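Local coordinates for protein glutathione S-Transferase (Caenorhabditis elegans, PDB 1YQ1) that probably catalyses the transfer of glutathione to electrophilic halide substrates, as a sigma-class member of the glutathione S-transferase superfamily, at residues F149-V163 / A185-K197. Numbering follows the deposited sequence.
Sequences FLIGSDITFADLVVV and ALREKVNSYPGIK
Two first torsions aim Y193 and D154 at each other: each swings its CG roughly anti to the backbone N (chi1 -153° and -166°), sending the phenol and the carboxylate across the gap between the segments. Y193 OH donates to D154 OD2 over 3.0 Å, and OD2 accepts through its syn lone pair, on the side of the other carboxylate oxygen. A tyrosine suits this place because its ring is apolar while its tip is polar: I155 CD1 sits over one ring face in a CH-pi contact, 4.0 Å from the centroid, and F149 CZ meets Y193 CE2 at 3.6 Å, rim to rim. A phenylalanine in place of Y193 would probably keep the ring packing but leave the D154 carboxylate without its hydroxyl mate and the 149-156 loop less firmly tied to 185-197.

Deeper in, beta-branched V190 and V163 mesh compactly, with V163 CG1 against V190 CG2, where helices 157-163 and 185-191 cross at -116°. L186 fills the neighbouring space, its CD2 lying 3.8 Å from L150 CG. Its CD1 packs near D159, whose OD1 accepts the backbone N-H of L150 (2.9 Å) and so pins the incoming loop to the helix start. I196 CD1 reaches L160 CD1 at 3.8 Å, and both side chains also touch helix 16-25 of the thioredoxin-like domain.

T156 holds the N-cap position, and T156 N donates a weak hydrogen bond to D159 OD2 (3.0 Å). I155 and L160, straddling that position, touch through their CD1 atoms (3.9 Å). This pairing is a hydrophobic staple, and with the S/T-x-x-D sequence it is characteristic of the buried helix start in the all-helical C-terminal domain of glutathione S-transferases.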
ATOM      1  N   PHE A 149      10.998 -14.838  12.091  1.00 60.53           N
ATOM      2  CA  PHE A 149       9.966 -13.968  11.555  1.00 57.19           C
ATOM      3  C   PHE A 149      10.607 -12.982  10.585  1.00 54.90           C
ATOM      4  O   PHE A 149      11.749 -12.581  10.765  1.00 55.89           O
ATOM      5  CB  PHE A 149       9.281 -13.215  12.685  1.00 58.24           C
ATOM      6  CG  PHE A 149       8.438 -14.085  13.560  1.00 60.74           C
ATOM      7  CD1 PHE A 149       7.211 -14.552  13.113  1.00 62.11           C
ATOM      8  CD2 PHE A 149       8.858 -14.430  14.834  1.00 62.61           C
ATOM      9  CE1 PHE A 149       6.414 -15.348  13.922  1.00 63.32           C
ATOM     10  CE2 PHE A 149       8.066 -15.227  15.655  1.00 63.05           C
ATOM     11  CZ  PHE A 149       6.842 -15.686  15.197  1.00 63.80           C
ATOM     12  N   LEU A 150       9.869 -12.594   9.556  1.00 52.38           N
ATOM     13  CA  LEU A 150      10.381 -11.666   8.552  1.00 50.14           C
ATOM     14  C   LEU A 150      11.267 -10.543   9.098  1.00 48.47           C
ATOM     15  O   LEU A 150      12.396 -10.357   8.637  1.00 49.23           O
ATOM     16  CB  LEU A 150       9.214 -11.072   7.766  1.00 48.36           C
ATOM     17  CG  LEU A 150       8.637 -12.057   6.769  1.00 46.16           C
ATOM     18  CD1 LEU A 150       7.221 -11.659   6.423  1.00 47.98           C
ATOM     19  CD2 LEU A 150       9.545 -12.102   5.545  1.00 45.54           C
ATOM     20  N   ILE A 151      10.754  -9.771  10.048  1.00 44.48           N
ATOM     21  CA  ILE A 151      11.540  -8.706  10.620  1.00 42.58           C
ATOM     22  C   ILE A 151      11.182  -8.537  12.086  1.00 43.59           C
ATOM     23  O   ILE A 151      10.055  -8.827  12.502  1.00 42.57           O
ATOM     24  CB  ILE A 151      11.360  -7.359   9.853  1.00 41.42           C
ATOM     25  CG1 ILE A 151      10.084  -6.660  10.287  1.00 42.53           C
ATOM     26  CG2 ILE A 151      11.364  -7.594   8.356  1.00 40.33           C
ATOM     27  CD1 ILE A 151      10.241  -5.881  11.571  1.00 42.89           C
ATOM     28  N   GLY A 152      12.158  -8.076  12.865  1.00 44.48           N
ATOM     29  CA  GLY A 152      11.958  -7.877  14.287  1.00 44.94           C
ATOM     30  C   GLY A 152      12.301  -9.105  15.116  1.00 45.57           C
ATOM     31  O   GLY A 152      12.551 -10.194  14.577  1.00 44.48           O
ATOM     32  N   SER A 153      12.323  -8.921  16.435  1.00 46.14           N
ATOM     33  CA  SER A 153      12.622 -10.001  17.373  1.00 46.23           C
ATOM     34  C   SER A 153      11.440 -10.961  17.502  1.00 46.88           C
ATOM     35  O   SER A 153      11.585 -12.063  18.025  1.00 47.21           O
ATOM     36  CB  SER A 153      12.910  -9.428  18.751  1.00 45.37           C
ATOM     37  OG  SER A 153      11.696  -9.046  19.372  1.00 44.44           O
ATOM     38  N   ASP A 154      10.266 -10.530  17.045  1.00 47.81           N
ATOM     39  CA  ASP A 154       9.066 -11.359  17.125  1.00 47.89           C
ATOM     40  C   ASP A 154       8.175 -11.242  15.881  1.00 47.78           C
ATOM     41  O   ASP A 154       8.586 -10.720  14.835  1.00 47.35           O
ATOM     42  CB  ASP A 154       8.272 -10.986  18.384  1.00 48.15           C
ATOM     43  CG  ASP A 154       7.201 -12.016  18.739  1.00 47.97           C
ATOM     44  OD1 ASP A 154       7.170 -13.100  18.105  1.00 47.06           O
ATOM     45  OD2 ASP A 154       6.397 -11.737  19.663  1.00 45.42           O
ATOM     46  N   ILE A 155       6.955 -11.751  16.012  1.00 47.32           N
ATOM     47  CA  ILE A 155       5.959 -11.739  14.948  1.00 46.09           C
ATOM     48  C   ILE A 155       5.555 -10.295  14.672  1.00 46.35           C
ATOM     49  O   ILE A 155       5.712  -9.426  15.533  1.00 47.03           O
ATOM     50  CB  ILE A 155       4.714 -12.558  15.374  1.00 45.51           C
ATOM     51  CG1 ILE A 155       3.893 -12.943  14.148  1.00 45.23           C
ATOM     52  CG2 ILE A 155       3.870 -11.764  16.373  1.00 40.97           C
ATOM     53  CD1 ILE A 155       2.770 -13.907  14.469  1.00 43.96           C
ATOM     54  N   THR A 156       5.050 -10.047  13.467  1.00 44.82           N
ATOM     55  CA  THR A 156       4.612  -8.715  13.049  1.00 43.09           C
ATOM     56  C   THR A 156       3.414  -8.893  12.130  1.00 42.40           C
ATOM     57  O   THR A 156       3.243  -9.964  11.532  1.00 43.23           O
ATOM     58  CB  THR A 156       5.714  -7.982  12.255  1.00 42.50           C
ATOM     59  OG1 THR A 156       6.787  -8.887  11.986  1.00 42.78           O
ATOM     60  CG2 THR A 156       6.247  -6.808  13.032  1.00 42.58           C
ATOM     61  N   PHE A 157       2.584  -7.861  12.003  1.00 40.23           N
ATOM     62  CA  PHE A 157       1.419  -7.982  11.129  1.00 38.92           C
ATOM     63  C   PHE A 157       1.863  -8.246   9.697  1.00 39.10           C
ATOM     64  O   PHE A 157       1.058  -8.644   8.864  1.00 39.12           O
ATOM     65  CB  PHE A 157       0.513  -6.734  11.211  1.00 36.30           C
ATOM     66  CG  PHE A 157       0.969  -5.561  10.381  1.00 32.18           C
ATOM     67  CD1 PHE A 157       0.848  -5.576   9.001  1.00 28.97           C
ATOM     68  CD2 PHE A 157       1.464  -4.413  10.994  1.00 32.86           C
ATOM     69  CE1 PHE A 157       1.204  -4.466   8.240  1.00 28.08           C
ATOM     70  CE2 PHE A 157       1.823  -3.295  10.241  1.00 31.10           C
ATOM     71  CZ  PHE A 157       1.689  -3.328   8.858  1.00 29.31           C
ATOM     72  N   ALA A 158       3.152  -8.036   9.426  1.00 38.67           N
ATOM     73  CA  ALA A 158       3.702  -8.275   8.096  1.00 37.32           C
ATOM     74  C   ALA A 158       3.702  -9.765   7.812  1.00 37.83           C
ATOM     75  O   ALA A 158       3.372 -10.184   6.708  1.00 38.38           O
ATOM     76  CB  ALA A 158       5.107  -7.751   8.010  1.00 34.35           C
ATOM     77  N   ASP A 159       4.075 -10.561   8.817  1.00 37.50           N
ATOM     78  CA  ASP A 159       4.120 -12.014   8.671  1.00 37.07           C
ATOM     79  C   ASP A 159       2.719 -12.521   8.393  1.00 37.88           C
ATOM     80  O   ASP A 159       2.505 -13.346   7.503  1.00 36.75           O
ATOM     81  CB  ASP A 159       4.641 -12.685   9.950  1.00 36.04           C
ATOM     82  CG  ASP A 159       6.093 -12.345  10.252  1.00 36.26           C
ATOM     83  OD1 ASP A 159       6.985 -12.701   9.448  1.00 33.80           O
ATOM     84  OD2 ASP A 159       6.334 -11.721  11.307  1.00 36.26           O
ATOM     85  N   LEU A 160       1.765 -12.022   9.170  1.00 38.95           N
ATOM     86  CA  LEU A 160       0.382 -12.428   9.011  1.00 38.78           C
ATOM     87  C   LEU A 160       0.044 -12.333   7.533  1.00 39.39           C
ATOM     88  O   LEU A 160      -0.371 -13.312   6.908  1.00 42.21           O
ATOM     89  CB  LEU A 160      -0.519 -11.516   9.846  1.00 38.37           C
ATOM     90  CG  LEU A 160      -0.987 -11.997  11.236  1.00 38.93           C
ATOM     91  CD1 LEU A 160       0.101 -12.760  11.943  1.00 38.34           C
ATOM     92  CD2 LEU A 160      -1.434 -10.801  12.074  1.00 36.25           C
ATOM     93  N   VAL A 161       0.275 -11.155   6.970  1.00 37.62           N
ATOM     94  CA  VAL A 161      -0.002 -10.886   5.565  1.00 35.08           C
ATOM     95  C   VAL A 161       0.725 -11.823   4.602  1.00 35.71           C
ATOM     96  O   VAL A 161       0.144 -12.294   3.630  1.00 37.02           O
ATOM     97  CB  VAL A 161       0.344  -9.397   5.236  1.00 32.67           C
ATOM     98  CG1 VAL A 161       1.278  -9.304   4.076  1.00 29.67           C
ATOM     99  CG2 VAL A 161      -0.919  -8.618   4.965  1.00 30.48           C
ATOM    100  N   VAL A 162       1.989 -12.111   4.879  1.00 36.78           N
ATOM    101  CA  VAL A 162       2.783 -12.953   3.990  1.00 36.44           C
ATOM    102  C   VAL A 162       2.432 -14.440   4.016  1.00 38.57           C
ATOM    103  O   VAL A 162       2.317 -15.066   2.955  1.00 38.86           O
ATOM    104  CB  VAL A 162       4.297 -12.774   4.272  1.00 34.23           C
ATOM    105  CG1 VAL A 162       5.126 -13.505   3.220  1.00 33.03           C
ATOM    106  CG2 VAL A 162       4.639 -11.309   4.285  1.00 30.80           C
ATOM    107  N   VAL A 163       2.259 -15.014   5.207  1.00 39.56           N
ATOM    108  CA  VAL A 163       1.928 -16.432   5.278  1.00 41.09           C
ATOM    109  C   VAL A 163       0.538 -16.696   4.709  1.00 42.68           C
ATOM    110  O   VAL A 163       0.355 -17.655   3.958  1.00 43.97           O
ATOM    111  CB  VAL A 163       1.998 -16.993   6.715  1.00 40.26           C
ATOM    112  CG1 VAL A 163       3.383 -16.792   7.281  1.00 39.93           C
ATOM    113  CG2 VAL A 163       0.970 -16.340   7.579  1.00 41.07           C
ATOM    114  N   ALA A 185       9.001 -22.668   6.431  1.00 63.28           N
ATOM    115  CA  ALA A 185       9.356 -22.602   7.841  1.00 63.77           C
ATOM    116  C   ALA A 185       8.610 -21.442   8.492  1.00 63.81           C
ATOM    117  O   ALA A 185       8.073 -21.565   9.596  1.00 63.45           O
ATOM    118  CB  ALA A 185      10.856 -22.402   7.979  1.00 65.48           C
ATOM    119  N   LEU A 186       8.591 -20.310   7.792  1.00 63.45           N
ATOM    120  CA  LEU A 186       7.912 -19.120   8.276  1.00 63.09           C
ATOM    121  C   LEU A 186       6.442 -19.430   8.520  1.00 64.12           C
ATOM    122  O   LEU A 186       5.949 -19.275   9.636  1.00 63.73           O
ATOM    123  CB  LEU A 186       8.048 -17.980   7.253  1.00 60.59           C
ATOM    124  CG  LEU A 186       7.273 -16.678   7.511  1.00 59.15           C
ATOM    125  CD1 LEU A 186       7.631 -16.087   8.861  1.00 56.95           C
ATOM    126  CD2 LEU A 186       7.570 -15.694   6.403  1.00 57.67           C
ATOM    127  N   ARG A 187       5.762 -19.888   7.469  1.00 66.13           N
ATOM    128  CA  ARG A 187       4.339 -20.210   7.529  1.00 67.88           C
ATOM    129  C   ARG A 187       3.956 -21.064   8.728  1.00 68.21           C
ATOM    130  O   ARG A 187       2.863 -20.923   9.273  1.00 68.25           O
ATOM    131  CB  ARG A 187       3.896 -20.896   6.233  1.00 69.39           C
ATOM    132  CG  ARG A 187       2.434 -21.331   6.231  1.00 72.99           C
ATOM    133  CD  ARG A 187       1.822 -21.313   4.826  1.00 76.19           C
ATOM    134  NE  ARG A 187       0.501 -21.939   4.796  1.00 78.69           N
ATOM    135  CZ  ARG A 187       0.292 -23.245   4.948  1.00 80.42           C
ATOM    136  NH1 ARG A 187       1.320 -24.066   5.133  1.00 82.46           N
ATOM    137  NH2 ARG A 187      -0.941 -23.734   4.928  1.00 79.65           N
ATOM    138  N   GLU A 188       4.853 -21.951   9.139  1.00 68.90           N
ATOM    139  CA  GLU A 188       4.589 -22.805  10.289  1.00 69.64           C
ATOM    140  C   GLU A 188       4.568 -21.973  11.572  1.00 69.00           C
ATOM    141  O   GLU A 188       3.667 -22.107  12.399  1.00 68.97           O
ATOM    142  CB  GLU A 188       5.657 -23.901  10.379  1.00 71.90           C
ATOM    143  CG  GLU A 188       5.700 -24.660  11.702  1.00 74.86           C
ATOM    144  CD  GLU A 188       4.335 -25.140  12.156  1.00 77.51           C
ATOM    145  OE1 GLU A 188       3.827 -26.141  11.596  1.00 78.95           O
ATOM    146  OE2 GLU A 188       3.766 -24.508  13.074  1.00 77.95           O
ATOM    147  N   LYS A 189       5.556 -21.098  11.721  1.00 67.82           N
ATOM    148  CA  LYS A 189       5.654 -20.256  12.904  1.00 66.86           C
ATOM    149  C   LYS A 189       4.434 -19.388  13.165  1.00 64.83           C
ATOM    150  O   LYS A 189       4.090 -19.121  14.309  1.00 64.21           O
ATOM    151  CB  LYS A 189       6.889 -19.355  12.812  1.00 68.53           C
ATOM    152  CG  LYS A 189       8.145 -19.942  13.423  1.00 70.50           C
ATOM    153  CD  LYS A 189       9.267 -18.922  13.441  1.00 72.86           C
ATOM    154  CE  LYS A 189      10.433 -19.406  14.286  1.00 74.30           C
ATOM    155  NZ  LYS A 189      10.026 -19.600  15.704  1.00 75.72           N
ATOM    156  N   VAL A 190       3.778 -18.948  12.105  1.00 63.73           N
ATOM    157  CA  VAL A 190       2.625 -18.080  12.269  1.00 63.82           C
ATOM    158  C   VAL A 190       1.335 -18.817  12.636  1.00 64.67           C
ATOM    159  O   VAL A 190       0.647 -18.438  13.599  1.00 64.63           O
ATOM    160  CB  VAL A 190       2.399 -17.247  10.994  1.00 62.79           C
ATOM    161  CG1 VAL A 190       1.279 -16.240  11.223  1.00 62.66           C
ATOM    162  CG2 VAL A 190       3.687 -16.540  10.610  1.00 60.58           C
ATOM    163  N   ASN A 191       1.015 -19.861  11.869  1.00 63.79           N
ATOM    164  CA  ASN A 191      -0.187 -20.673  12.079  1.00 62.41           C
ATOM    165  C   ASN A 191      -0.251 -21.258  13.492  1.00 61.69           C
ATOM    166  O   ASN A 191      -1.310 -21.289  14.136  1.00 59.54           O
ATOM    167  CB  ASN A 191      -0.200 -21.811  11.066  1.00 63.02           C
ATOM    168  CG  ASN A 191      -0.303 -21.317   9.639  1.00 64.94           C
ATOM    169  OD1 ASN A 191       0.159 -21.983   8.706  1.00 64.91           O
ATOM    170  ND2 ASN A 191      -0.932 -20.155   9.454  1.00 65.22           N
ATOM    171  N   SER A 192       0.905 -21.722  13.956  1.00 60.64           N
ATOM    172  CA  SER A 192       1.050 -22.327  15.273  1.00 58.55           C
ATOM    173  C   SER A 192       1.127 -21.312  16.401  1.00 57.04           C
ATOM    174  O   SER A 192       0.984 -21.662  17.568  1.00 58.40           O
ATOM    175  CB  SER A 192       2.304 -23.190  15.290  1.00 58.09           C
ATOM    176  OG  SER A 192       3.402 -22.459  14.778  1.00 58.40           O
ATOM    177  N   TYR A 193       1.350 -20.054  16.057  1.00 55.13           N
ATOM    178  CA  TYR A 193       1.457 -19.015  17.063  1.00 52.73           C
ATOM    179  C   TYR A 193       0.259 -19.011  18.011  1.00 52.01           C
ATOM    180  O   TYR A 193      -0.891 -19.031  17.581  1.00 50.86           O
ATOM    181  CB  TYR A 193       1.578 -17.649  16.387  1.00 51.65           C
ATOM    182  CG  TYR A 193       2.307 -16.624  17.226  1.00 50.09           C
ATOM    183  CD1 TYR A 193       1.663 -15.958  18.263  1.00 47.93           C
ATOM    184  CD2 TYR A 193       3.656 -16.348  17.002  1.00 50.10           C
ATOM    185  CE1 TYR A 193       2.334 -15.056  19.053  1.00 47.56           C
ATOM    186  CE2 TYR A 193       4.339 -15.440  17.793  1.00 49.49           C
ATOM    187  CZ  TYR A 193       3.670 -14.800  18.818  1.00 48.36           C
ATOM    188  OH  TYR A 193       4.348 -13.913  19.622  1.00 49.58           O
ATOM    189  N   PRO A 194       0.518 -18.991  19.324  1.00 52.06           N
ATOM    190  CA  PRO A 194      -0.585 -18.979  20.286  1.00 53.09           C
ATOM    191  C   PRO A 194      -1.614 -17.887  19.972  1.00 54.06           C
ATOM    192  O   PRO A 194      -1.272 -16.705  19.828  1.00 53.99           O
ATOM    193  CB  PRO A 194       0.126 -18.763  21.626  1.00 52.29           C
ATOM    194  CG  PRO A 194       1.393 -18.048  21.241  1.00 52.01           C
ATOM    195  CD  PRO A 194       1.807 -18.806  20.007  1.00 52.35           C
ATOM    196  N   GLY A 195      -2.876 -18.298  19.880  1.00 55.35           N
ATOM    197  CA  GLY A 195      -3.952 -17.380  19.559  1.00 56.87           C
ATOM    198  C   GLY A 195      -4.375 -17.675  18.129  1.00 58.27           C
ATOM    199  O   GLY A 195      -5.544 -17.948  17.846  1.00 59.84           O
ATOM    200  N   ILE A 196      -3.409 -17.628  17.219  1.00 57.19           N
ATOM    201  CA  ILE A 196      -3.672 -17.905  15.823  1.00 56.47           C
ATOM    202  C   ILE A 196      -4.017 -19.374  15.719  1.00 57.19           C
ATOM    203  O   ILE A 196      -5.015 -19.746  15.116  1.00 57.44           O
ATOM    204  CB  ILE A 196      -2.428 -17.610  14.942  1.00 56.29           C
ATOM    205  CG1 ILE A 196      -2.157 -16.102  14.911  1.00 57.01           C
ATOM    206  CG2 ILE A 196      -2.638 -18.142  13.538  1.00 54.99           C
ATOM    207  CD1 ILE A 196      -0.963 -15.700  14.063  1.00 57.55           C
ATOM    208  N   LYS A 197      -3.177 -20.205  16.323  1.00 59.12           N
ATOM    209  CA  LYS A 197      -3.362 -21.654  16.307  1.00 58.95           C
ATOM    210  C   LYS A 197      -4.808 -22.012  16.647  1.00 57.36           C
ATOM    211  O   LYS A 197      -5.481 -22.709  15.892  1.00 56.35           O
ATOM    212  CB  LYS A 197      -2.403 -22.308  17.310  1.00 59.63           C
ATOM    213  CG  LYS A 197      -2.318 -23.818  17.195  1.00 60.75           C
ATOM    214  CD  LYS A 197      -1.357 -24.415  18.217  1.00 62.01           C
ATOM    215  CE  LYS A 197      -1.264 -25.929  18.044  1.00 62.64           C
ATOM    216  NZ  LYS A 197      -0.947 -26.285  16.624  1.00 61.79           N
TER